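Local atomic coordinates of CD38 molecule (Bos taurus, PDB entry 3P5S), a protein that belongs to the ADP-ribosyl cyclase family and in this structure holds the ligand AVU in a pocket beside a parallel beta-sheet. Residues P108-G113 against R133-E138; Q115-K120 against R187-A192; F180-S185 against G215-P220. All blocks are in the same frame, centred on the assembly; numbering follows the deposited sequence.

Overall arrangement
All three contacts border the pocket of AVU. Contacts 1 and 2, and likewise contacts 2 and 3, have centres about 8 Å apart, while the centres of contacts 1 and 3 lie about 15 Å apart. Contact 1 joins contact 2 through a probable hydrogen bond from Val116 N to Met135 O (2.8 Å) and another from Trp118 NE1 to Glu138 OE1 (3.2 Å). Contacts 2 and 3 share helix 176-191, and Phe117, Phe188 and Ala189 pack on Glu218. Leu137 of contact 1 reaches contact 3, its CD2 3.6 Å from Ser185 OG. Glu138 and Trp181 meet the adenine, and residues 119-120 meet the diphosphate.

Contact 1. Residues P108-G113 against R133-E138; sequences PTVPCG and RLMTLE. With AVU ([(2R,3S,4R,5R)-5-(6-amino-9H-purin-9-yl)-3,4-dihydroxytetrahydrofuran-2-yl]methyl [(2R,3R,4R)-4-fluoro-3-hydroxytetrahydrofuran-2-yl]methyl dihydrogen diphosphate), chain E.
A first torsion that sets CG of Met135 opposite its carbonyl carbon (chi1 -62°) and a bend at the thioether (chi3 63°) lay this side chain along Val110, whose CG1 stands anti to the backbone N (chi1 164°). Val110 and Met135 run alongside one another, pointing opposite ways. Both methyls of Val110 rest side by side against Met135 CB, CG1 at 3.9 Å and CG2 at 4.0 Å. Farther out, Met135 SD meets Pro111 CD at 3.9 Å, the proline ring set across the methionine chain. A flexible, unbranched methionine suits this place because one residue can serve both partners. At one end of the contact Pro108 CB touches Leu137 CD1 (4.1 Å); at the other, Leu134 CD2 rests near Gly113 O, where glycine readily takes the positive phi. The two loops run roughly antiparallel, and the second opens with Arg133, which ends helix 122-132 in a Schellman motif. Leu137 CB lies 3.4 Å from F2R of AVU, and Glu138 OE2 is modelled doubtfully close to AVU N6. An apolar contact between two loops thus backs the AVU pocket, with Leu137 against the fluorinated ring and Glu138 reaching the adenine.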
loop_
_atom_site.group_PDB
_atom_site.type_symbol
_atom_site.label_atom_id
_atom_site.label_comp_id
_atom_site.label_asym_id
_atom_site.label_seq_id
_atom_site.Cartn_x
_atom_site.Cartn_y
_atom_site.Cartn_z
ATOM N N PRO A 108 -5.017 1.245 9.177
ATOM C CA PRO A 108 -3.919 1.975 8.525
ATOM C C PRO A 108 -4.257 3.452 8.396
ATOM O O PRO A 108 -4.474 3.957 7.282
ATOM C CB PRO A 108 -3.866 1.345 7.128
ATOM C CG PRO A 108 -5.304 0.941 6.857
ATOM C CD PRO A 108 -5.812 0.457 8.213
ATOM N N THR A 109 -4.335 4.168 9.509
ATOM C CA THR A 109 -4.692 5.592 9.439
ATOM C C THR A 109 -3.580 6.542 9.911
ATOM O O THR A 109 -3.038 6.401 11.003
ATOM C CB THR A 109 -6.042 5.906 10.126
ATOM O OG1 THR A 109 -5.843 6.854 11.185
ATOM C CG2 THR A 109 -6.668 4.640 10.683
ATOM N N VAL A 110 -3.267 7.508 9.048
ATOM C CA VAL A 110 -2.096 8.357 9.134
ATOM C C VAL A 110 -2.561 9.773 9.493
ATOM O O VAL A 110 -3.591 10.214 9.016
ATOM C CB VAL A 110 -1.382 8.336 7.752
ATOM C CG1 VAL A 110 -0.384 9.471 7.600
ATOM C CG2 VAL A 110 -0.722 6.968 7.513
ATOM N N PRO A 111 -1.790 10.500 10.306
ATOM C CA PRO A 111 -2.228 11.851 10.705
ATOM C C PRO A 111 -2.513 12.789 9.517
ATOM O O PRO A 111 -1.851 12.742 8.477
ATOM C CB PRO A 111 -1.049 12.378 11.523
ATOM C CG PRO A 111 -0.317 11.145 11.985
ATOM C CD PRO A 111 -0.490 10.134 10.891
ATOM N N CYS A 112 -3.510 13.643 9.676
ATOM C CA CYS A 112 -3.872 14.565 8.609
ATOM C C CYS A 112 -2.649 15.288 8.050
ATOM O O CYS A 112 -1.768 15.746 8.791
ATOM C CB CYS A 112 -4.927 15.555 9.099
ATOM S SG CYS A 112 -6.427 14.722 9.698
ATOM N N GLY A 113 -2.571 15.349 6.732
ATOM C CA GLY A 113 -1.493 16.069 6.091
ATOM C C GLY A 113 -0.172 15.336 5.994
ATOM O O GLY A 113 0.799 15.925 5.540
ATOM N N ARG A 133 9.358 13.263 6.785
ATOM C CA ARG A 133 8.588 12.819 7.945
ATOM C C ARG A 133 7.108 12.651 7.631
ATOM O O ARG A 133 6.217 13.066 8.390
ATOM C CB ARG A 133 8.797 13.772 9.131
ATOM C CG ARG A 133 10.203 13.682 9.706
ATOM C CD ARG A 133 10.657 15.008 10.307
ATOM N NE ARG A 133 12.014 14.942 10.858
ATOM C CZ ARG A 133 12.958 15.854 10.633
ATOM N NH1 ARG A 133 12.695 16.904 9.864
ATOM N NH2 ARG A 133 14.163 15.717 11.173
ATOM N N LEU A 134 6.859 12.022 6.497
ATOM C CA LEU A 134 5.507 11.707 6.080
ATOM C C LEU A 134 5.342 10.192 6.205
ATOM O O LEU A 134 6.267 9.500 6.605
ATOM C CB LEU A 134 5.307 12.167 4.627
ATOM C CG LEU A 134 5.533 13.664 4.443
ATOM C CD1 LEU A 134 5.220 14.047 2.988
ATOM C CD2 LEU A 134 4.635 14.449 5.397
ATOM N N MET A 135 4.184 9.657 5.833
ATOM C CA MET A 135 3.986 8.209 5.975
ATOM C C MET A 135 3.341 7.614 4.727
ATOM O O MET A 135 2.358 8.144 4.213
ATOM C CB MET A 135 3.134 7.899 7.221
ATOM C CG MET A 135 3.752 8.334 8.551
ATOM S SD MET A 135 2.647 8.019 9.960
ATOM C CE MET A 135 2.543 6.243 9.890
ATOM N N THR A 136 3.914 6.520 4.243
ATOM C CA THR A 136 3.312 5.752 3.174
ATOM C C THR A 136 2.549 4.616 3.832
ATOM O O THR A 136 2.585 4.477 5.054
ATOM C CB THR A 136 4.366 5.179 2.199
ATOM O OG1 THR A 136 5.271 4.324 2.921
ATOM C CG2 THR A 136 5.117 6.310 1.482
ATOM N N LEU A 137 1.852 3.820 3.030
ATOM C CA LEU A 137 1.173 2.636 3.565
ATOM C C LEU A 137 2.152 1.723 4.343
ATOM O O LEU A 137 1.776 1.085 5.344
ATOM C CB LEU A 137 0.483 1.864 2.436
ATOM C CG LEU A 137 -0.229 0.605 2.952
ATOM C CD1 LEU A 137 -1.227 1.026 4.029
ATOM C CD2 LEU A 137 -0.926 -0.115 1.806
ATOM N N GLU A 138 3.408 1.672 3.895
ATOM C CA GLU A 138 4.412 0.830 4.537
ATOM C C GLU A 138 4.776 1.361 5.935
ATOM O O GLU A 138 5.439 0.676 6.722
ATOM C CB GLU A 138 5.679 0.692 3.663
ATOM C CG GLU A 138 5.486 -0.076 2.343
ATOM C CD GLU A 138 4.476 0.571 1.361
ATOM O OE1 GLU A 138 4.251 1.801 1.426
ATOM O OE2 GLU A 138 3.899 -0.164 0.516
HETATM N N1 AVU E . 4.772 -4.545 0.265
HETATM C C2 AVU E . 4.721 -5.491 -0.692
HETATM N N3 AVU E . 3.831 -5.346 -1.698
HETATM C C4 AVU E . 2.996 -4.292 -1.765
HETATM C C5 AVU E . 3.029 -3.306 -0.795
HETATM C C6 AVU E . 3.948 -3.471 0.227
HETATM N N6 AVU E . 4.033 -2.487 1.270
HETATM N N7 AVU E . 2.087 -2.382 -1.125
HETATM C C8 AVU E . 1.475 -2.795 -2.265
HETATM N N9 AVU E . 2.044 -3.966 -2.656
HETATM P PA AVU E . 2.351 -0.798 -8.337
HETATM P PB AVU E . 0.113 0.211 -6.967
HETATM C "C1'" AVU E . 1.778 -4.807 -3.825
HETATM O O1A AVU E . 1.803 -0.891 -9.732
HETATM O O1B AVU E . -0.554 -1.057 -7.467
HETATM C C1R AVU E . -1.390 1.119 -2.072
HETATM C "C2'" AVU E . 0.386 -4.765 -4.347
HETATM O "O2'" AVU E . -0.126 -6.061 -4.481
HETATM O O2A AVU E . 3.806 -0.377 -8.300
HETATM O O2B AVU E . -0.644 1.474 -7.300
HETATM C C2R AVU E . -0.442 2.161 -1.573
HETATM F F2R AVU E . 0.552 1.498 -0.982
HETATM C "C3'" AVU E . 0.468 -4.082 -5.620
HETATM O "O3'" AVU E . -0.346 -4.682 -6.558
HETATM O O3A AVU E . 1.584 0.312 -7.524
HETATM C C3R AVU E . 0.117 2.785 -2.732
HETATM O O3R AVU E . -0.235 4.146 -2.773
HETATM C "C4'" AVU E . 1.951 -4.050 -6.020
HETATM O "O4'" AVU E . 2.681 -4.544 -4.939
HETATM C C4R AVU E . -0.421 2.056 -3.919
HETATM O O4R AVU E . -1.545 1.319 -3.433
HETATM C "C5'" AVU E . 2.469 -2.669 -6.477
HETATM O "O5'" AVU E . 2.052 -2.244 -7.738
HETATM C C5R AVU E . 0.608 1.195 -4.577
HETATM O O5R AVU E . 0.214 0.110 -5.356
#

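Contact 2. Residues Q115-K120 against R187-A192; sequences QVFWSK and RFAESA. With AVU ([(2R,3S,4R,5R)-5-(6-amino-9H-purin-9-yl)-3,4-dihydroxytetrahydrofuran-2-yl]methyl [(2R,3R,4R)-4-fluoro-3-hydroxytetrahydrofuran-2-yl]methyl dihydrogen diphosphate), chain E.
The carbonyl oxygen of Phe188 takes the side-chain amide of Gln115, NE2 to O 2.9 Å, by a nearly straight N-H...O bond of 163°. The donor comes from above the carbonyl plane, although the oxygen stays close to the plane of the glutamine amide. Extended and anti to the backbone N (chi1 -166°), Gln115 also lays NE2 over the centre of the Phe188 ring, 3.1 Å above its plane. Glutamine suits this place because its amide carries both a donor and an acceptor: NE2 binds Phe188 O, while OE1 accepts from a water (2.7 Å) that bridges to Ser191 OG. OE1 also lies against Ala192, whose small side chain permits the approach. Next along the strand, Phe188 turns its edge toward the face of Phe117 in an offset edge-to-face pair, centroids 5.0 Å apart and planes at 60°. Ala189 meets the Phe117 edge. Farther along the strand and just beyond it, Trp118 N donates to AVU O3R, Ser119 OG to O2B, and Lys120 NZ to O1A (2.6 Å), a cation meeting a phosphate oxygen. Through Phe188, Ala189 and Ala192 the end of helix 176-191 packs on strand 115-119, at one edge of the parallel sheet, with Phe117 also against strand 195-201 and against Glu218 of helix 213-218.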
loop_
_atom_site.group_PDB
_atom_site.type_symbol
_atom_site.label_atom_id
_atom_site.label_comp_id
_atom_site.label_asym_id
_atom_site.label_seq_id
_atom_site.Cartn_x
_atom_site.Cartn_y
_atom_site.Cartn_z
ATOM N N GLN A 115 0.031 11.932 4.730
ATOM C CA GLN A 115 -0.184 10.698 4.000
ATOM C C GLN A 115 0.387 10.765 2.589
ATOM O O GLN A 115 0.213 11.771 1.859
ATOM C CB GLN A 115 -1.676 10.355 3.948
ATOM C CG GLN A 115 -1.944 8.928 3.506
ATOM C CD GLN A 115 -3.356 8.467 3.823
ATOM O OE1 GLN A 115 -4.025 9.024 4.684
ATOM N NE2 GLN A 115 -3.807 7.445 3.122
ATOM N N VAL A 116 1.061 9.687 2.204
ATOM C CA VAL A 116 1.685 9.607 0.883
ATOM C C VAL A 116 1.327 8.323 0.141
ATOM O O VAL A 116 1.523 7.220 0.648
ATOM C CB VAL A 116 3.234 9.733 0.985
ATOM C CG1 VAL A 116 3.885 9.565 -0.403
ATOM C CG2 VAL A 116 3.606 11.072 1.607
ATOM N N PHE A 117 0.786 8.474 -1.063
ATOM C CA PHE A 117 0.527 7.345 -1.956
ATOM C C PHE A 117 1.625 7.258 -3.001
ATOM O O PHE A 117 2.362 8.222 -3.206
ATOM C CB PHE A 117 -0.803 7.527 -2.684
ATOM C CG PHE A 117 -2.001 7.568 -1.773
ATOM C CD1 PHE A 117 -2.744 6.425 -1.542
ATOM C CD2 PHE A 117 -2.390 8.748 -1.166
ATOM C CE1 PHE A 117 -3.840 6.441 -0.715
ATOM C CE2 PHE A 117 -3.499 8.779 -0.317
ATOM C CZ PHE A 117 -4.232 7.620 -0.105
ATOM N N TRP A 118 1.737 6.106 -3.656
ATOM C CA TRP A 118 2.686 5.945 -4.747
ATOM C C TRP A 118 2.177 4.883 -5.717
ATOM O O TRP A 118 1.316 4.071 -5.374
ATOM C CB TRP A 118 4.060 5.535 -4.208
ATOM C CG TRP A 118 3.991 4.341 -3.287
ATOM C CD1 TRP A 118 3.828 4.370 -1.930
ATOM C CD2 TRP A 118 4.051 2.951 -3.656
ATOM N NE1 TRP A 118 3.807 3.092 -1.428
ATOM C CE2 TRP A 118 3.928 2.200 -2.464
ATOM C CE3 TRP A 118 4.211 2.270 -4.873
ATOM C CZ2 TRP A 118 3.940 0.803 -2.457
ATOM C CZ3 TRP A 118 4.231 0.865 -4.860
ATOM C CH2 TRP A 118 4.116 0.156 -3.660
ATOM N N SER A 119 2.741 4.869 -6.916
ATOM C CA SER A 119 2.389 3.894 -7.920
ATOM C C SER A 119 3.584 3.839 -8.857
ATOM O O SER A 119 3.928 4.855 -9.467
ATOM C CB SER A 119 1.125 4.337 -8.680
ATOM O OG SER A 119 0.535 3.229 -9.326
ATOM N N LYS A 120 4.229 2.677 -8.930
ATOM C CA LYS A 120 5.431 2.473 -9.740
ATOM C C LYS A 120 6.636 3.298 -9.272
ATOM O O LYS A 120 7.559 3.540 -10.039
ATOM C CB LYS A 120 5.153 2.763 -11.217
ATOM C CG LYS A 120 3.707 2.606 -11.630
ATOM C CD LYS A 120 3.380 1.175 -11.977
ATOM C CE LYS A 120 1.877 0.971 -12.049
ATOM N NZ LYS A 120 1.526 -0.454 -12.238
ATOM N N ARG A 187 -8.807 0.916 2.937
ATOM C CA ARG A 187 -8.959 1.549 4.241
ATOM C C ARG A 187 -7.999 2.718 4.437
ATOM O O ARG A 187 -8.380 3.728 5.028
ATOM C CB ARG A 187 -8.780 0.548 5.376
ATOM C CG ARG A 187 -9.711 -0.648 5.307
ATOM C CD ARG A 187 -11.117 -0.344 5.899
ATOM N NE ARG A 187 -11.071 0.617 7.010
ATOM C CZ ARG A 187 -11.313 0.316 8.289
ATOM N NH1 ARG A 187 -11.614 -0.923 8.639
ATOM N NH2 ARG A 187 -11.245 1.253 9.228
ATOM N N PHE A 188 -6.761 2.567 3.953
ATOM C CA PHE A 188 -5.775 3.628 3.936
ATOM C C PHE A 188 -6.347 4.878 3.238
ATOM O O PHE A 188 -6.198 5.991 3.722
ATOM C CB PHE A 188 -4.551 3.102 3.175
ATOM C CG PHE A 188 -3.334 4.012 3.169
ATOM C CD1 PHE A 188 -2.696 4.405 4.340
ATOM C CD2 PHE A 188 -2.751 4.356 1.961
ATOM C CE1 PHE A 188 -1.529 5.192 4.302
ATOM C CE2 PHE A 188 -1.582 5.124 1.908
ATOM C CZ PHE A 188 -0.963 5.547 3.083
ATOM N N ALA A 189 -6.957 4.693 2.080
ATOM C CA ALA A 189 -7.433 5.832 1.284
ATOM C C ALA A 189 -8.683 6.425 1.900
ATOM O O ALA A 189 -8.883 7.636 1.861
ATOM C CB ALA A 189 -7.713 5.385 -0.183
ATOM N N GLU A 190 -9.545 5.568 2.445
ATOM C CA GLU A 190 -10.774 6.050 3.076
ATOM C C GLU A 190 -10.518 6.928 4.295
ATOM O O GLU A 190 -11.362 7.767 4.625
ATOM C CB GLU A 190 -11.714 4.886 3.439
ATOM C CG GLU A 190 -12.239 4.140 2.218
ATOM C CD GLU A 190 -13.021 2.877 2.560
ATOM O OE1 GLU A 190 -12.997 2.448 3.735
ATOM O OE2 GLU A 190 -13.666 2.322 1.646
ATOM N N SER A 191 -9.371 6.739 4.965
ATOM C CA SER A 191 -9.100 7.446 6.212
ATOM C C SER A 191 -8.279 8.732 5.993
ATOM O O SER A 191 -8.122 9.538 6.903
ATOM C CB SER A 191 -8.378 6.523 7.201
ATOM O OG SER A 191 -7.127 6.147 6.676
ATOM N N ALA A 192 -7.762 8.895 4.782
ATOM C CA ALA A 192 -6.962 10.061 4.399
ATOM C C ALA A 192 -7.628 11.378 4.771
ATOM O O ALA A 192 -8.846 11.515 4.716
ATOM C CB ALA A 192 -6.724 10.043 2.894
HETATM N N1 AVU E . 4.772 -4.545 0.265
HETATM C C2 AVU E . 4.721 -5.491 -0.692
HETATM N N3 AVU E . 3.831 -5.346 -1.698
HETATM C C4 AVU E . 2.996 -4.292 -1.765
HETATM C C5 AVU E . 3.029 -3.306 -0.795
HETATM C C6 AVU E . 3.948 -3.471 0.227
HETATM N N6 AVU E . 4.033 -2.487 1.270
HETATM N N7 AVU E . 2.087 -2.382 -1.125
HETATM C C8 AVU E . 1.475 -2.795 -2.265
HETATM N N9 AVU E . 2.044 -3.966 -2.656
HETATM P PA AVU E . 2.351 -0.798 -8.337
HETATM P PB AVU E . 0.113 0.211 -6.967
HETATM C "C1'" AVU E . 1.778 -4.807 -3.825
HETATM O O1A AVU E . 1.803 -0.891 -9.732
HETATM O O1B AVU E . -0.554 -1.057 -7.467
HETATM C C1R AVU E . -1.390 1.119 -2.072
HETATM C "C2'" AVU E . 0.386 -4.765 -4.347
HETATM O "O2'" AVU E . -0.126 -6.061 -4.481
HETATM O O2A AVU E . 3.806 -0.377 -8.300
HETATM O O2B AVU E . -0.644 1.474 -7.300
HETATM C C2R AVU E . -0.442 2.161 -1.573
HETATM F F2R AVU E . 0.552 1.498 -0.982
HETATM C "C3'" AVU E . 0.468 -4.082 -5.620
HETATM O "O3'" AVU E . -0.346 -4.682 -6.558
HETATM O O3A AVU E . 1.584 0.312 -7.524
HETATM C C3R AVU E . 0.117 2.785 -2.732
HETATM O O3R AVU E . -0.235 4.146 -2.773
HETATM C "C4'" AVU E . 1.951 -4.050 -6.020
HETATM O "O4'" AVU E . 2.681 -4.544 -4.939
HETATM C C4R AVU E . -0.421 2.056 -3.919
HETATM O O4R AVU E . -1.545 1.319 -3.433
HETATM C "C5'" AVU E . 2.469 -2.669 -6.477
HETATM O "O5'" AVU E . 2.052 -2.244 -7.738
HETATM C C5R AVU E . 0.608 1.195 -4.577
HETATM O O5R AVU E . 0.214 0.110 -5.356
HETATM O O HOH W 1 -5.117 7.780 6.862
#

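Contact 3. Residues F180-S185 against G215-P220; sequences FWEVLS and GRVEAP. With AVU ([(2R,3S,4R,5R)-5-(6-amino-9H-purin-9-yl)-3,4-dihydroxytetrahydrofuran-2-yl]methyl [(2R,3R,4R)-4-fluoro-3-hydroxytetrahydrofuran-2-yl]methyl dihydrogen diphosphate), chain E.
Glu182 and Arg216 approach roughly perpendicular to each other, with carboxylate and guanidinium planes 45° apart, and are joined by a salt bridge from NH2 to OE2 of 2.6 Å. The carboxylate oxygen lies at the guanidinium edge, yet the arginine nitrogen comes to OE2 from above the carboxylate plane, and the N-H...O angle of 137° is far from straight. A bend at chi3 (77°) carries the arginine round to this meeting. Arginine suits the place because its long chain reaches across to the carboxylate. Val217, also set across Glu182, offers its two methyls to different parts of that residue: CG1 lies 3.4 Å from the backbone O and CG2 3.4 Å from OE1. A compact branched side chain fits between the two helices here.

Ser185 packs beside the Glu218 side chain, its CB 3.8 Å from Glu218 CG. The serine hydroxyl turns back along its own helix and donates to Trp181 O (2.8 Å), which Ser185 N also reaches, from the opposite face of the carbonyl plane. Trp181 O is thus held by two donors, and its bond to OG orients the hydroxyl, which lies beside the fluorinated ring of AVU.

Trp181 offers a broad flat surface, with AVU C5 stacked 3.5 Å above one face, over its centre, and Phe180 CE2 3.6 Å from the other. The adenine is thus laid flat on an aromatic shelf. Glu218 points into the pocket near the fluorinated ring of AVU; its modelled distances there are too short to be read with confidence.

Helix 176-191 carries Trp181, Glu182 and Ser185, and helix 213-218, which widens into a pi-type turn, packs against it beside the ligand. Behind the tryptophan, Phe180 meets the rings of Phe82, Tyr99 and Trp151, and Ala146 of helix 141-146 touches both aromatic residues.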
loop_
_atom_site.group_PDB
_atom_site.type_symbol
_atom_site.label_atom_id
_atom_site.label_comp_id
_atom_site.label_asym_id
_atom_site.label_seq_id
_atom_site.Cartn_x
_atom_site.Cartn_y
_atom_site.Cartn_z
ATOM N N PHE A 180 -5.071 -8.832 0.991
ATOM C CA PHE A 180 -4.607 -7.996 2.098
ATOM C C PHE A 180 -4.236 -6.598 1.584
ATOM O O PHE A 180 -4.708 -5.571 2.081
ATOM C CB PHE A 180 -3.375 -8.653 2.749
ATOM C CG PHE A 180 -2.680 -7.780 3.746
ATOM C CD1 PHE A 180 -3.092 -7.758 5.077
ATOM C CD2 PHE A 180 -1.602 -6.993 3.365
ATOM C CE1 PHE A 180 -2.452 -6.966 5.998
ATOM C CE2 PHE A 180 -0.946 -6.200 4.293
ATOM C CZ PHE A 180 -1.382 -6.182 5.608
ATOM N N TRP A 181 -3.403 -6.544 0.562
ATOM C CA TRP A 181 -2.943 -5.231 0.101
ATOM C C TRP A 181 -4.082 -4.398 -0.473
ATOM O O TRP A 181 -4.147 -3.210 -0.221
ATOM C CB TRP A 181 -1.756 -5.352 -0.860
ATOM C CG TRP A 181 -0.503 -5.765 -0.114
ATOM C CD1 TRP A 181 0.163 -6.941 -0.234
ATOM C CD2 TRP A 181 0.205 -5.001 0.887
ATOM N NE1 TRP A 181 1.247 -6.963 0.618
ATOM C CE2 TRP A 181 1.279 -5.792 1.328
ATOM C CE3 TRP A 181 0.020 -3.730 1.457
ATOM C CZ2 TRP A 181 2.187 -5.349 2.299
ATOM C CZ3 TRP A 181 0.913 -3.297 2.412
ATOM C CH2 TRP A 181 1.984 -4.107 2.825
ATOM N N GLU A 182 -5.003 -5.018 -1.209
ATOM C CA GLU A 182 -6.145 -4.253 -1.699
ATOM C C GLU A 182 -7.039 -3.718 -0.587
ATOM O O GLU A 182 -7.469 -2.562 -0.624
ATOM C CB GLU A 182 -6.971 -5.087 -2.694
ATOM C CG GLU A 182 -6.099 -5.616 -3.814
ATOM C CD GLU A 182 -6.708 -5.432 -5.186
ATOM O OE1 GLU A 182 -7.769 -4.770 -5.305
ATOM O OE2 GLU A 182 -6.121 -5.968 -6.146
ATOM N N VAL A 183 -7.337 -4.536 0.413
ATOM C CA VAL A 183 -8.213 -4.054 1.476
ATOM C C VAL A 183 -7.524 -3.038 2.402
ATOM O O VAL A 183 -8.140 -2.060 2.845
ATOM C CB VAL A 183 -8.800 -5.197 2.314
ATOM C CG1 VAL A 183 -7.701 -5.970 2.951
ATOM C CG2 VAL A 183 -9.679 -4.619 3.413
ATOM N N LEU A 184 -6.253 -3.264 2.708
ATOM C CA LEU A 184 -5.518 -2.316 3.526
ATOM C C LEU A 184 -5.437 -0.950 2.806
ATOM O O LEU A 184 -5.600 0.110 3.413
ATOM C CB LEU A 184 -4.096 -2.835 3.870
ATOM C CG LEU A 184 -3.426 -2.133 5.068
ATOM C CD1 LEU A 184 -4.043 -2.605 6.371
ATOM C CD2 LEU A 184 -1.910 -2.337 5.121
ATOM N N SER A 185 -5.161 -0.992 1.512
ATOM C CA SER A 185 -5.081 0.232 0.698
ATOM C C SER A 185 -6.399 0.969 0.661
ATOM O O SER A 185 -6.435 2.192 0.724
ATOM C CB SER A 185 -4.703 -0.120 -0.736
ATOM O OG SER A 185 -3.393 -0.624 -0.782
ATOM N N GLY A 215 -4.827 3.351 -8.849
ATOM C CA GLY A 215 -5.888 3.685 -9.797
ATOM C C GLY A 215 -7.259 3.074 -9.525
ATOM O O GLY A 215 -8.274 3.722 -9.683
ATOM N N ARG A 216 -7.290 1.819 -9.108
ATOM C CA ARG A 216 -8.537 1.078 -8.980
ATOM C C ARG A 216 -9.113 1.116 -7.557
ATOM O O ARG A 216 -10.333 1.105 -7.348
ATOM C CB ARG A 216 -8.278 -0.369 -9.412
ATOM C CG ARG A 216 -9.395 -1.338 -9.090
ATOM C CD ARG A 216 -9.026 -2.772 -9.505
ATOM N NE ARG A 216 -8.102 -3.429 -8.573
ATOM C CZ ARG A 216 -6.791 -3.484 -8.768
ATOM N NH1 ARG A 216 -6.265 -2.930 -9.851
ATOM N NH2 ARG A 216 -6.006 -4.093 -7.901
ATOM N N VAL A 217 -8.223 1.173 -6.574
ATOM C CA VAL A 217 -8.623 1.070 -5.175
ATOM C C VAL A 217 -8.459 2.374 -4.382
ATOM O O VAL A 217 -9.369 2.782 -3.666
ATOM C CB VAL A 217 -7.858 -0.080 -4.466
ATOM C CG1 VAL A 217 -8.250 -0.174 -2.981
ATOM C CG2 VAL A 217 -8.140 -1.396 -5.164
ATOM N N GLU A 218 -7.305 3.028 -4.488
ATOM C CA GLU A 218 -7.055 4.194 -3.638
ATOM C C GLU A 218 -7.718 5.487 -4.095
ATOM O O GLU A 218 -8.512 6.075 -3.358
ATOM C CB GLU A 218 -5.559 4.371 -3.385
ATOM C CG GLU A 218 -5.014 3.108 -2.732
ATOM C CD GLU A 218 -3.525 3.091 -2.630
ATOM O OE1 GLU A 218 -2.821 3.622 -3.532
ATOM O OE2 GLU A 218 -3.069 2.544 -1.622
ATOM N N ALA A 219 -7.403 5.935 -5.305
ATOM C CA ALA A 219 -7.971 7.189 -5.762
ATOM C C ALA A 219 -9.519 7.197 -5.696
ATOM O O ALA A 219 -10.105 8.182 -5.237
ATOM C CB ALA A 219 -7.441 7.548 -7.167
ATOM N N PRO A 220 -10.185 6.092 -6.110
ATOM C CA PRO A 220 -11.660 6.093 -6.125
ATOM C C PRO A 220 -12.281 6.007 -4.736
ATOM O O PRO A 220 -13.471 6.169 -4.631
ATOM C CB PRO A 220 -12.010 4.818 -6.904
ATOM C CG PRO A 220 -10.742 4.424 -7.629
ATOM C CD PRO A 220 -9.625 4.888 -6.758
HETATM N N1 AVU E . 4.772 -4.545 0.265
HETATM C C2 AVU E . 4.721 -5.491 -0.692
HETATM N N3 AVU E . 3.831 -5.346 -1.698
HETATM C C4 AVU E . 2.996 -4.292 -1.765
HETATM C C5 AVU E . 3.029 -3.306 -0.795
HETATM C C6 AVU E . 3.948 -3.471 0.227
HETATM N N6 AVU E . 4.033 -2.487 1.270
HETATM N N7 AVU E . 2.087 -2.382 -1.125
HETATM C C8 AVU E . 1.475 -2.795 -2.265
HETATM N N9 AVU E . 2.044 -3.966 -2.656
HETATM P PA AVU E . 2.351 -0.798 -8.337
HETATM P PB AVU E . 0.113 0.211 -6.967
HETATM C "C1'" AVU E . 1.778 -4.807 -3.825
HETATM O O1A AVU E . 1.803 -0.891 -9.732
HETATM O O1B AVU E . -0.554 -1.057 -7.467
HETATM C C1R AVU E . -1.390 1.119 -2.072
HETATM C "C2'" AVU E . 0.386 -4.765 -4.347
HETATM O "O2'" AVU E . -0.126 -6.061 -4.481
HETATM O O2A AVU E . 3.806 -0.377 -8.300
HETATM O O2B AVU E . -0.644 1.474 -7.300
HETATM C C2R AVU E . -0.442 2.161 -1.573
HETATM F F2R AVU E . 0.552 1.498 -0.982
HETATM C "C3'" AVU E . 0.468 -4.082 -5.620
HETATM O "O3'" AVU E . -0.346 -4.682 -6.558
HETATM O O3A AVU E . 1.584 0.312 -7.524
HETATM C C3R AVU E . 0.117 2.785 -2.732
HETATM O O3R AVU E . -0.235 4.146 -2.773
HETATM C "C4'" AVU E . 1.951 -4.050 -6.020
HETATM O "O4'" AVU E . 2.681 -4.544 -4.939
HETATM C C4R AVU E . -0.421 2.056 -3.919
HETATM O O4R AVU E . -1.545 1.319 -3.433
HETATM C "C5'" AVU E . 2.469 -2.669 -6.477
HETATM O "O5'" AVU E . 2.052 -2.244 -7.738
HETATM C C5R AVU E . 0.608 1.195 -4.577
HETATM O O5R AVU E . 0.214 0.110 -5.356
#